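Local atomic coordinates of DNA replication regulator protein HobA (Helicobacter pylori, PDB entry 2UVP), a protein that is required for the initiation of DNA replication and increases the binding of DnaA to the oriC region. Residues Q45-V50 with N174-V179. Residues are numbered along the deposited sequence; the frame is centred on the assembly and turned at random.
Sequences QTISHV and NALFSV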
ATOM      1  N   GLN A  45       4.308  25.595 -17.895  1.00 17.39           N
ATOM      2  CA  GLN A  45       5.668  25.261 -17.450  1.00 18.84           C
ATOM      3  C   GLN A  45       5.788  23.785 -17.117  1.00 18.62           C
ATOM      4  O   GLN A  45       6.786  23.135 -17.434  1.00 19.59           O
ATOM      5  CB  GLN A  45       6.049  26.095 -16.235  1.00 18.88           C
ATOM      6  CG  GLN A  45       6.152  27.579 -16.567  1.00 23.33           C
ATOM      7  CD  GLN A  45       6.535  28.445 -15.386  1.00 27.68           C
ATOM      8  OE1 GLN A  45       6.626  27.978 -14.252  1.00 32.11           O
ATOM      9  NE2 GLN A  45       6.763  29.736 -15.655  1.00 30.54           N
ATOM     10  N   THR A  46       4.734  23.242 -16.521  1.00 18.39           N
ATOM     11  CA  THR A  46       4.689  21.805 -16.223  1.00 17.65           C
ATOM     12  C   THR A  46       4.635  20.956 -17.498  1.00 17.63           C
ATOM     13  O   THR A  46       5.317  19.931 -17.596  1.00 17.15           O
ATOM     14  CB  THR A  46       3.518  21.502 -15.281  1.00 16.60           C
ATOM     15  OG1 THR A  46       3.629  22.327 -14.121  1.00 16.34           O
ATOM     16  CG2 THR A  46       3.527  20.014 -14.834  1.00 17.62           C
ATOM     17  N   ILE A  47       3.834  21.375 -18.479  1.00 16.70           N
ATOM     18  CA  ILE A  47       3.789  20.711 -19.780  1.00 17.35           C
ATOM     19  C   ILE A  47       5.169  20.734 -20.460  1.00 17.98           C
ATOM     20  O   ILE A  47       5.625  19.704 -20.955  1.00 18.51           O
ATOM     21  CB  ILE A  47       2.737  21.324 -20.705  1.00 17.21           C
ATOM     22  CG1 ILE A  47       1.337  20.999 -20.159  1.00 16.31           C
ATOM     23  CG2 ILE A  47       2.895  20.758 -22.120  1.00 18.04           C
ATOM     24  CD1 ILE A  47       0.214  21.813 -20.808  1.00 16.30           C
ATOM     25  N   SER A  48       5.828  21.892 -20.458  1.00 18.95           N
ATOM     26  CA  SER A  48       7.181  22.002 -21.025  1.00 19.68           C
ATOM     27  C   SER A  48       8.150  21.031 -20.357  1.00 20.09           C
ATOM     28  O   SER A  48       8.976  20.411 -21.034  1.00 20.57           O
ATOM     29  CB  SER A  48       7.704  23.424 -20.899  1.00 20.56           C
ATOM     30  OG  SER A  48       7.051  24.234 -21.867  1.00 22.56           O
ATOM     31  N   HIS A  49       8.043  20.926 -19.032  1.00 19.24           N
ATOM     32  CA  HIS A  49       8.875  20.000 -18.262  1.00 19.23           C
ATOM     33  C   HIS A  49       8.653  18.577 -18.735  1.00 19.33           C
ATOM     34  O   HIS A  49       9.608  17.837 -19.014  1.00 19.29           O
ATOM     35  CB  HIS A  49       8.570  20.122 -16.779  1.00 18.31           C
ATOM     36  CG  HIS A  49       9.454  19.278 -15.913  1.00 18.19           C
ATOM     37  ND1 HIS A  49       9.037  18.096 -15.337  1.00 18.87           N
ATOM     38  CD2 HIS A  49      10.735  19.455 -15.528  1.00 15.06           C
ATOM     39  CE1 HIS A  49      10.024  17.590 -14.615  1.00 13.65           C
ATOM     40  NE2 HIS A  49      11.075  18.382 -14.739  1.00 20.12           N
ATOM     41  N   VAL A  50       7.385  18.189 -18.848  1.00 19.30           N
ATOM     42  CA  VAL A  50       7.047  16.872 -19.368  1.00 20.19           C
ATOM     43  C   VAL A  50       7.607  16.662 -20.773  1.00 20.96           C
ATOM     44  O   VAL A  50       8.219  15.637 -21.047  1.00 21.01           O
ATOM     45  CB  VAL A  50       5.521  16.622 -19.314  1.00 20.37           C
ATOM     46  CG1 VAL A  50       5.137  15.351 -20.094  1.00 21.69           C
ATOM     47  CG2 VAL A  50       5.055  16.565 -17.853  1.00 20.78           C
ATOM     48  N   ASN A 174      -6.097  17.889 -20.143  1.00 13.24           N
ATOM     49  CA  ASN A 174      -6.530  18.355 -21.473  1.00 14.27           C
ATOM     50  C   ASN A 174      -5.481  19.268 -22.101  1.00 14.54           C
ATOM     51  O   ASN A 174      -5.191  19.160 -23.296  1.00 15.71           O
ATOM     52  CB  ASN A 174      -7.865  19.052 -21.379  1.00 14.13           C
ATOM     53  CG  ASN A 174      -9.005  18.098 -21.490  1.00 20.72           C
ATOM     54  OD1 ASN A 174      -9.526  17.849 -22.605  1.00 23.08           O
ATOM     55  ND2 ASN A 174      -9.398  17.523 -20.358  1.00 21.51           N
ATOM     56  N   ALA A 175      -4.900  20.139 -21.278  1.00 14.29           N
ATOM     57  CA  ALA A 175      -3.857  21.047 -21.735  1.00 14.66           C
ATOM     58  C   ALA A 175      -2.661  20.250 -22.199  1.00 15.56           C
ATOM     59  O   ALA A 175      -2.178  20.455 -23.307  1.00 15.34           O
ATOM     60  CB  ALA A 175      -3.471  22.010 -20.657  1.00 13.78           C
ATOM     61  N   LEU A 176      -2.213  19.310 -21.373  1.00 16.18           N
ATOM     62  CA  LEU A 176      -1.083  18.444 -21.747  1.00 17.55           C
ATOM     63  C   LEU A 176      -1.268  17.711 -23.080  1.00 18.37           C
ATOM     64  O   LEU A 176      -0.375  17.758 -23.935  1.00 19.22           O
ATOM     65  CB  LEU A 176      -0.821  17.424 -20.636  1.00 17.12           C
ATOM     66  CG  LEU A 176       0.212  16.337 -20.910  1.00 17.96           C
ATOM     67  CD1 LEU A 176       1.578  16.931 -21.218  1.00 20.31           C
ATOM     68  CD2 LEU A 176       0.287  15.388 -19.699  1.00 18.13           C
ATOM     69  N   PHE A 177      -2.396  17.023 -23.251  1.00 19.29           N
ATOM     70  CA  PHE A 177      -2.609  16.229 -24.451  1.00 21.36           C
ATOM     71  C   PHE A 177      -2.943  17.095 -25.647  1.00 22.44           C
ATOM     72  O   PHE A 177      -2.602  16.756 -26.790  1.00 23.24           O
ATOM     73  CB  PHE A 177      -3.638  15.126 -24.211  1.00 21.77           C
ATOM     74  CG  PHE A 177      -3.053  13.955 -23.509  1.00 21.91           C
ATOM     75  CD1 PHE A 177      -2.929  13.956 -22.128  1.00 22.96           C
ATOM     76  CD2 PHE A 177      -2.554  12.881 -24.235  1.00 24.15           C
ATOM     77  CE1 PHE A 177      -2.353  12.894 -21.465  1.00 23.62           C
ATOM     78  CE2 PHE A 177      -1.958  11.808 -23.587  1.00 24.15           C
ATOM     79  CZ  PHE A 177      -1.855  11.808 -22.203  1.00 24.25           C
ATOM     80  N   SER A 178      -3.569  18.235 -25.384  1.00 22.42           N
ATOM     81  CA  SER A 178      -3.744  19.234 -26.428  1.00 23.99           C
ATOM     82  C   SER A 178      -2.404  19.623 -27.040  1.00 24.77           C
ATOM     83  O   SER A 178      -2.304  19.736 -28.265  1.00 25.72           O
ATOM     84  CB  SER A 178      -4.508  20.456 -25.927  1.00 23.29           C
ATOM     85  OG  SER A 178      -5.876  20.122 -25.789  1.00 24.88           O
ATOM     86  N   VAL A 179      -1.371  19.821 -26.228  1.00 26.03           N
ATOM     87  CA  VAL A 179      -0.072  20.117 -26.837  1.00 28.38           C
ATOM     88  C   VAL A 179       0.623  18.876 -27.408  1.00 29.94           C
ATOM     89  O   VAL A 179       1.195  18.941 -28.497  1.00 30.06           O
ATOM     90  CB  VAL A 179       0.865  21.120 -26.044  1.00 28.66           C
ATOM     91  CG1 VAL A 179       0.175  21.793 -24.857  1.00 28.29           C
ATOM     92  CG2 VAL A 179       2.209  20.538 -25.700  1.00 29.04           C
TER
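Ile47 reaches from helix 39-51 into the groove formed by Ala175, Leu176 and Val179 on helix 161-180, and most of the contact is built on it. Its CD1 lies over the backbone between Ala175 and Leu176, 3.5 Å from Leu176 N, and touches Ala175 CB at 3.7 Å. With CG2 anti to the backbone N and CG1 beside it (chi1 -69°), the side chain splits, CG1 and CD1 running toward Ala175 while CG2 meets Val179. Ile47 and Val179 approach tip to tip, Ile47 CG2 standing 3.7 Å from Val179 CG2. One turn further along, Val50 and Leu176 cross at about a right angle. Leu176, its CG anti to the backbone N (chi1 173°), sets CD1 against both, 4.1 Å from Val50 CG1 and from Ile47 CG2. The axes of the two short segments pass 10.0 Å apart at a crossing angle of -50°. Ala175 also packs on Ile43 and Val179 on Leu51, which carries the contact along helix 39-51 beyond the 45-50 segment. The helices pair beside the parallel sheet of the HobA alpha/beta domain, a family of the SIS clan, with Thr46 and Val50 resting on strand 55-60. Aromatic side chains of another chain pack on Ile47 and Ala175, bringing this pair to a subunit interface. The Val179 side chain is about 7 Å from that of Asn182, a calcium ligand of unknown physiological relevance. The segments are held by van der Waals contact, an isoleucine methyl on the backbone as well as methyl on methyl, with no directional polar bond between them.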